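Local coordinates for putative phosphoglycolate phosphatase (Lactobacillus delbrueckii, PDB 2HI0), which probably hydrolyses the phosphate ester of 2-phosphoglycolate, as a hydrolase of the haloacid dehalogenase (HAD) superfamily, at residues A[184-189]-A[204-209]; A[130-135]-A[169-174]. All coordinates share one frame; numbering follows the deposited sequence.

Interaction 1. Residues A[184-189]-A[204-209]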
ATOM      1  N   LYS A 184      19.430  -4.182   8.845  1.00 13.99           N
ATOM      2  CA  LYS A 184      19.433  -2.746   9.134  1.00 12.67           C
ATOM      3  C   LYS A 184      18.337  -2.028   8.358  1.00 11.09           C
ATOM      4  O   LYS A 184      18.378  -0.797   8.231  1.00 10.60           O
ATOM      5  CB  LYS A 184      20.820  -2.114   8.820  1.00 13.90           C
ATOM      6  CG  LYS A 184      21.961  -2.502   9.824  1.00 14.79           C
ATOM      7  CD  LYS A 184      21.761  -1.829  11.219  1.00 16.08           C
ATOM      8  CE  LYS A 184      22.966  -1.988  12.122  1.00 17.77           C
ATOM      9  NZ  LYS A 184      22.666  -1.671  13.570  1.00 15.12           N
ATOM     10  N   CYS A 185      17.390  -2.791   7.812  1.00 10.15           N
ATOM     11  CA  CYS A 185      16.209  -2.226   7.143  1.00  8.73           C
ATOM     12  C   CYS A 185      14.947  -2.432   8.000  1.00 10.37           C
ATOM     13  O   CYS A 185      14.841  -3.411   8.730  1.00  8.78           O
ATOM     14  CB  CYS A 185      15.975  -2.904   5.785  1.00  8.27           C
ATOM     15  SG  CYS A 185      17.207  -2.602   4.577  1.00 13.03           S
ATOM     16  N   VAL A 186      13.995  -1.502   7.915  1.00  9.64           N
ATOM     17  CA  VAL A 186      12.671  -1.729   8.481  1.00  8.75           C
ATOM     18  C   VAL A 186      11.611  -1.358   7.417  1.00 10.06           C
ATOM     19  O   VAL A 186      11.806  -0.451   6.621  1.00  9.58           O
ATOM     20  CB  VAL A 186      12.477  -0.949   9.822  1.00 10.16           C
ATOM     21  CG1 VAL A 186      12.566   0.562   9.596  1.00  7.54           C
ATOM     22  CG2 VAL A 186      11.157  -1.321  10.519  1.00  7.63           C
ATOM     23  N   TYR A 187      10.545  -2.136   7.382  1.00  9.29           N
ATOM     24  CA  TYR A 187       9.446  -1.892   6.458  1.00  9.05           C
ATOM     25  C   TYR A 187       8.296  -1.336   7.288  1.00  8.92           C
ATOM     26  O   TYR A 187       8.011  -1.830   8.372  1.00 10.54           O
ATOM     27  CB  TYR A 187       9.025  -3.186   5.740  1.00 11.31           C
ATOM     28  CG  TYR A 187       8.170  -2.894   4.530  1.00 11.11           C
ATOM     29  CD1 TYR A 187       8.707  -2.615   3.271  1.00 19.85           C
ATOM     30  CD2 TYR A 187       6.806  -2.757   4.694  1.00 15.81           C
ATOM     31  CE1 TYR A 187       7.875  -2.256   2.196  1.00 19.19           C
ATOM     32  CE2 TYR A 187       5.982  -2.414   3.627  1.00 19.26           C
ATOM     33  CZ  TYR A 187       6.523  -2.167   2.391  1.00 17.79           C
ATOM     34  OH  TYR A 187       5.665  -1.795   1.354  1.00 18.07           O
ATOM     35  N   ILE A 188       7.616  -0.333   6.767  1.00  9.37           N
ATOM     36  CA  ILE A 188       6.554   0.391   7.501  1.00  9.23           C
ATOM     37  C   ILE A 188       5.295   0.324   6.652  1.00 11.32           C
ATOM     38  O   ILE A 188       5.298   0.720   5.496  1.00 10.05           O
ATOM     39  CB  ILE A 188       6.907   1.834   7.740  1.00 10.72           C
ATOM     40  CG1 ILE A 188       8.248   1.979   8.499  1.00  9.75           C
ATOM     41  CG2 ILE A 188       5.725   2.556   8.451  1.00 10.60           C
ATOM     42  CD1 ILE A 188       9.370   2.409   7.585  1.00 12.78           C
ATOM     43  N   GLY A 189       4.204  -0.167   7.223  1.00  9.26           N
ATOM     44  CA  GLY A 189       2.952  -0.204   6.440  1.00 11.19           C
ATOM     45  C   GLY A 189       1.701  -0.387   7.293  1.00 10.43           C
ATOM     46  O   GLY A 189       1.799  -0.529   8.509  1.00 10.62           O
ATOM     47  N   ASP A 204      12.666  -6.413   9.728  1.00  9.16           N
ATOM     48  CA  ASP A 204      11.695  -5.987  10.719  1.00 10.15           C
ATOM     49  C   ASP A 204      10.589  -5.159  10.069  1.00  9.84           C
ATOM     50  O   ASP A 204      10.732  -4.605   8.974  1.00 10.22           O
ATOM     51  CB  ASP A 204      12.384  -5.107  11.803  1.00 13.29           C
ATOM     52  CG  ASP A 204      13.402  -5.858  12.658  1.00 12.12           C
ATOM     53  OD1 ASP A 204      13.484  -7.088  12.580  1.00 11.48           O
ATOM     54  OD2 ASP A 204      14.135  -5.217  13.451  1.00 12.23           O
ATOM     55  N   GLU A 205       9.492  -5.031  10.809  1.00 10.11           N
ATOM     56  CA  GLU A 205       8.300  -4.282  10.351  1.00 10.50           C
ATOM     57  C   GLU A 205       7.677  -3.448  11.470  1.00 10.19           C
ATOM     58  O   GLU A 205       7.628  -3.862  12.624  1.00 11.01           O
ATOM     59  CB  GLU A 205       7.232  -5.231   9.740  1.00 10.81           C
ATOM     60  CG  GLU A 205       6.249  -4.594   8.763  1.00 11.50           C
ATOM     61  CD  GLU A 205       4.838  -4.269   9.328  1.00 17.93           C
ATOM     62  OE1 GLU A 205       4.529  -4.455  10.541  1.00 14.22           O
ATOM     63  OE2 GLU A 205       4.016  -3.815   8.473  1.00 13.70           O
ATOM     64  N   ILE A 206       7.228  -2.258  11.114  1.00  9.50           N
ATOM     65  CA  ILE A 206       6.457  -1.391  11.976  1.00  9.21           C
ATOM     66  C   ILE A 206       5.109  -1.185  11.280  1.00  9.78           C
ATOM     67  O   ILE A 206       5.066  -0.950  10.034  1.00 10.02           O
ATOM     68  CB  ILE A 206       7.180  -0.025  12.172  1.00  8.16           C
ATOM     69  CG1 ILE A 206       8.518  -0.206  12.862  1.00 12.02           C
ATOM     70  CG2 ILE A 206       6.268   0.969  12.902  1.00 10.28           C
ATOM     71  CD1 ILE A 206       9.429   1.050  12.728  1.00 11.53           C
ATOM     72  N   ALA A 207       4.032  -1.347  12.050  1.00 10.56           N
ATOM     73  CA  ALA A 207       2.677  -1.151  11.548  1.00  9.02           C
ATOM     74  C   ALA A 207       2.114   0.193  12.028  1.00 10.99           C
ATOM     75  O   ALA A 207       2.365   0.605  13.148  1.00  9.47           O
ATOM     76  CB  ALA A 207       1.730  -2.335  11.991  1.00 11.59           C
ATOM     77  N   VAL A 208       1.374   0.884  11.176  1.00  9.10           N
ATOM     78  CA  VAL A 208       0.747   2.166  11.506  1.00  9.34           C
ATOM     79  C   VAL A 208      -0.771   1.928  11.599  1.00  8.83           C
ATOM     80  O   VAL A 208      -1.310   1.078  10.897  1.00 11.83           O
ATOM     81  CB  VAL A 208       1.129   3.281  10.471  1.00 12.04           C
ATOM     82  CG1 VAL A 208       2.659   3.310  10.348  1.00 10.82           C
ATOM     83  CG2 VAL A 208       0.437   3.106   9.086  1.00 11.89           C
ATOM     84  N   ASN A 209      -1.442   2.685  12.460  1.00 10.53           N
ATOM     85  CA  ASN A 209      -2.887   2.473  12.695  1.00 10.02           C
ATOM     86  C   ASN A 209      -3.783   3.469  11.931  1.00 11.33           C
ATOM     87  O   ASN A 209      -5.003   3.487  12.110  1.00 13.71           O
ATOM     88  CB  ASN A 209      -3.199   2.502  14.202  1.00 15.37           C
ATOM     89  CG  ASN A 209      -3.435   3.917  14.721  1.00 17.51           C
ATOM     90  OD1 ASN A 209      -2.870   4.871  14.229  1.00 14.22           O
ATOM     91  ND2 ASN A 209      -4.304   4.042  15.717  1.00 29.18           N
TER
HETATM   92  O   HOH W   1      15.578  -5.704   9.922  1.00 15.14           O
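Tyr-187 and Glu-205 sit side by side on neighbouring parallel strands, 185-189 and 204-208, which helix 192-200 joins into a beta-alpha-beta crossover of the HAD Rossmann-like sheet. Tyr-187 N donates to Asp-204 O (2.9 Å), and Tyr-187 O receives Ile-206 N almost head-on (C=O...N angle 165°). Gly-189 repeats the pattern with Ile-206 O and Val-208 N. In Glu-205, CB lies 3.7 Å from Tyr-187 O, and CG, anti to the backbone N (chi1 -157°), comes within 3.3 Å of that oxygen while lying at the edge of the tyrosine ring. The chain bends at chi2: CD is 4.1 Å from Tyr-187 O, and OE2 lies near Gly-189 N (3.9 Å) and O, hydrogen-bonded to neither, while helix 192-200 covers this face. With Glu-205 cut back to an alanine, the space between the Tyr-187 ring edge and that helix would probably be poorly filled, and Gly-189 would lose its neighbouring carboxylate. On the opposite face, branched side chains suit the extended backbone: Ile-188 and Ile-206 pack against helix 230-238, and Val-186 meets Tyr-4. Val-186 CG2 touches Ile-206 CD1 at 3.7 Å. N-terminally, a water bridges Cys-185 O (2.7 Å) and Asp-204 N (3.0 Å), accepting from the latter.

Interaction 2. Residues A[130-135]-A[169-174]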
ATOM      1  N   ALA A 130      12.835   4.954   1.301  1.00  9.20           N
ATOM      2  CA  ALA A 130      12.281   4.341   0.064  1.00 10.40           C
ATOM      3  C   ALA A 130      10.788   4.114   0.188  1.00  8.82           C
ATOM      4  O   ALA A 130      10.237   4.076   1.289  1.00  8.26           O
ATOM      5  CB  ALA A 130      13.008   3.023  -0.259  1.00  8.14           C
ATOM      6  N   VAL A 131      10.144   4.012  -0.971  1.00  9.73           N
ATOM      7  CA  VAL A 131       8.736   3.631  -1.118  1.00  9.67           C
ATOM      8  C   VAL A 131       8.682   2.383  -1.992  1.00 11.63           C
ATOM      9  O   VAL A 131       9.290   2.340  -3.049  1.00 10.07           O
ATOM     10  CB  VAL A 131       7.898   4.714  -1.794  1.00 10.65           C
ATOM     11  CG1 VAL A 131       6.396   4.215  -2.000  1.00 13.78           C
ATOM     12  CG2 VAL A 131       7.973   5.998  -1.040  1.00 14.44           C
ATOM     13  N   VAL A 132       8.008   1.369  -1.492  1.00  8.56           N
ATOM     14  CA  VAL A 132       7.728   0.143  -2.249  1.00  8.73           C
ATOM     15  C   VAL A 132       6.253  -0.163  -2.005  1.00  9.22           C
ATOM     16  O   VAL A 132       5.824  -0.441  -0.878  1.00  8.72           O
ATOM     17  CB  VAL A 132       8.659  -1.017  -1.859  1.00 12.34           C
ATOM     18  CG1 VAL A 132       8.249  -2.307  -2.610  1.00 10.66           C
ATOM     19  CG2 VAL A 132      10.109  -0.646  -2.136  1.00 13.44           C
ATOM     20  N   SER A 133       5.464  -0.097  -3.063  1.00  9.31           N
ATOM     21  CA  SER A 133       3.984  -0.064  -2.981  1.00  9.60           C
ATOM     22  C   SER A 133       3.360  -0.969  -4.068  1.00  9.49           C
ATOM     23  O   SER A 133       3.884  -1.081  -5.180  1.00 10.90           O
ATOM     24  CB  SER A 133       3.553   1.384  -3.195  1.00 10.48           C
ATOM     25  OG  SER A 133       2.161   1.542  -3.357  1.00 12.38           O
ATOM     26  N   ASN A 134       2.193  -1.527  -3.759  1.00  9.40           N
ATOM     27  CA  ASN A 134       1.384  -2.273  -4.748  1.00  8.79           C
ATOM     28  C   ASN A 134       0.503  -1.360  -5.594  1.00  9.16           C
ATOM     29  O   ASN A 134      -0.145  -1.847  -6.517  1.00 11.19           O
ATOM     30  CB  ASN A 134       0.469  -3.356  -4.083  1.00  8.22           C
ATOM     31  CG  ASN A 134       1.210  -4.691  -3.852  1.00  9.52           C
ATOM     32  OD1 ASN A 134       2.294  -4.905  -4.420  1.00 11.57           O
ATOM     33  ND2 ASN A 134       0.640  -5.549  -3.009  1.00  9.81           N
ATOM     34  N   LYS A 135       0.576  -0.049  -5.358  1.00 11.23           N
ATOM     35  CA  LYS A 135      -0.043   0.932  -6.270  1.00 11.60           C
ATOM     36  C   LYS A 135       0.664   0.871  -7.626  1.00 10.19           C
ATOM     37  O   LYS A 135       1.894   0.713  -7.672  1.00 10.06           O
ATOM     38  CB  LYS A 135       0.058   2.332  -5.687  1.00 11.33           C
ATOM     39  CG  LYS A 135      -0.549   3.412  -6.579  1.00 12.46           C
ATOM     40  CD  LYS A 135      -0.423   4.827  -5.939  1.00 12.06           C
ATOM     41  CE  LYS A 135      -1.086   4.973  -4.575  1.00 14.04           C
ATOM     42  NZ  LYS A 135      -2.542   4.627  -4.569  1.00 12.79           N
ATOM     43  N   ASP A 169      10.303  -9.589  -4.422  1.00  9.13           N
ATOM     44  CA  ASP A 169      11.042  -9.070  -5.536  1.00 10.26           C
ATOM     45  C   ASP A 169      11.217  -7.538  -5.510  1.00  8.76           C
ATOM     46  O   ASP A 169      12.296  -6.997  -5.778  1.00 11.01           O
ATOM     47  CB  ASP A 169      10.364  -9.460  -6.852  1.00 10.50           C
ATOM     48  CG  ASP A 169      10.177 -10.967  -7.030  1.00 16.53           C
ATOM     49  OD1 ASP A 169       9.695 -11.632  -6.101  1.00 19.11           O
ATOM     50  OD2 ASP A 169      10.462 -11.482  -8.123  1.00 15.17           O
HETATM   51  N   MSE A 170      10.132  -6.816  -5.277  1.00  8.03           N
HETATM   52  CA  MSE A 170      10.216  -5.338  -5.359  1.00  8.58           C
HETATM   53  C   MSE A 170      11.091  -4.786  -4.240  1.00 10.22           C
HETATM   54  O   MSE A 170      11.862  -3.872  -4.448  1.00 10.42           O
HETATM   55  CB  MSE A 170       8.839  -4.714  -5.341  1.00 10.18           C
HETATM   56  CG  MSE A 170       7.907  -5.233  -6.452  1.00  9.10           C
HETATM   57 SE   MSE A 170       6.065  -4.623  -6.209  0.75 12.87          SE
HETATM   58  CE  MSE A 170       6.528  -3.029  -6.723  1.00  7.34           C
ATOM     59  N   THR A 171      10.957  -5.324  -3.040  0.50 10.48           N
ATOM     60  CA  THR A 171      11.786  -4.887  -1.908  0.50 10.15           C
ATOM     61  C   THR A 171      13.257  -5.299  -2.114  0.50 10.86           C
ATOM     62  O   THR A 171      14.166  -4.589  -1.677  0.50 10.49           O
ATOM     63  CB  THR A 171      11.198  -5.403  -0.570  0.50 10.38           C
ATOM     64  OG1 THR A 171       9.901  -4.789  -0.398  0.50  9.01           O
ATOM     65  CG2 THR A 171      12.125  -5.067   0.638  0.50  6.02           C
ATOM     66  N   SER A 172      13.499  -6.417  -2.815  1.00  9.80           N
ATOM     67  CA  SER A 172      14.869  -6.822  -3.133  1.00 10.17           C
ATOM     68  C   SER A 172      15.502  -5.814  -4.131  1.00 11.50           C
ATOM     69  O   SER A 172      16.696  -5.513  -4.027  1.00 14.16           O
ATOM     70  CB  SER A 172      14.941  -8.220  -3.706  1.00  9.88           C
ATOM     71  OG  SER A 172      14.626  -9.197  -2.719  1.00 11.78           O
ATOM     72  N   GLU A 173      14.695  -5.297  -5.076  0.50 10.68           N
ATOM     73  CA  GLU A 173      15.099  -4.184  -5.982  0.50 11.35           C
ATOM     74  C   GLU A 173      15.525  -2.918  -5.206  0.50 10.86           C
ATOM     75  O   GLU A 173      16.464  -2.210  -5.594  0.50 12.77           O
ATOM     76  CB  GLU A 173      13.980  -3.764  -6.955  0.50 11.26           C
ATOM     77  CG  GLU A 173      13.694  -4.684  -8.166  0.50 11.03           C
ATOM     78  CD  GLU A 173      14.916  -4.950  -9.008  0.50 18.35           C
ATOM     79  OE1 GLU A 173      15.546  -3.968  -9.473  0.50 20.74           O
ATOM     80  OE2 GLU A 173      15.257  -6.138  -9.186  0.50 16.33           O
ATOM     81  N   CYS A 174      14.763  -2.612  -4.159  1.00  9.64           N
ATOM     82  CA  CYS A 174      15.068  -1.515  -3.247  1.00  9.96           C
ATOM     83  C   CYS A 174      16.383  -1.746  -2.441  1.00 12.50           C
ATOM     84  O   CYS A 174      17.262  -0.886  -2.382  1.00 10.87           O
ATOM     85  CB  CYS A 174      13.881  -1.316  -2.343  1.00  9.77           C
ATOM     86  SG  CYS A 174      14.143  -0.028  -1.139  1.00 14.16           S
TER
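No hydrogen bond crosses between Val-132 and the helix segment 169-174 that covers it: strand 130-133 meets this helix through van der Waals contact, mostly between apolar side-chain atoms. The two run nearly antiparallel, at 164°, with axes 8.8 Å apart, the usual layering of a helix on a sheet in a Rossmann-like alpha/beta domain. Val-132 carries the largest share of the contact. With chi1 at 176°, its CG1 is swung opposite the backbone N and out to Met-170 CB at 3.7 Å, equally near Thr-171 OG1, while CG2 meets Cys-174 CB at 3.8 Å. A valine fits because its two methyls engage two successive turns of the helix at once. Two residues back along the strand, on the same face as Val-132, Ala-130 is small enough for Cys-174 SG to come within 3.4 Å of its CB, a tight fit. Met-170, present as selenomethionine, is long and flexible; its bend at chi3 (74°) brings CE to 3.6 Å from Ser-133 O, close to the corner at Asn-134 and Lys-135. There Ser-133 OG accepts from Lys-135 N (3.0 Å), forming an ST turn. Asn-134 OD1 lies 4.2 Å from Met-170 SE, but its hydrogen bond goes to Lys-165 N, and its ND2 binds Gly-49 O. The side chain of Lys-135 itself makes a salt bridge through NZ to Asp-12, one of the sodium-binding aspartates. The chemistry thus divides by place: non-directional packing seats the helix, while the side-chain polar bonds of Ser-133, Asn-134 and Lys-135 fix the turn beside the metal site.

From the N terminus, strand 6-9 comes first and takes the middle of the sheet, between strands 128-133 and 185-189. The chain reaches 130-135, passes through helix 137-147 and strand 154-158, and returns at 169-174, where interaction 2 closes a loop with 33 residues between its segments. Helix 169-178 then leads into strand 185-189, and interaction 1 closes a shorter loop at 204-209. The two loops follow in series, neither nested nor crossed. They tie opposite halves of one sheet, yet touch directly: Tyr-187 OH probably hydrogen-bonds Val-132 O at 2.6 Å, reaching across the intervening strand, and Tyr-187 CE1 packs near Thr-171 OG1.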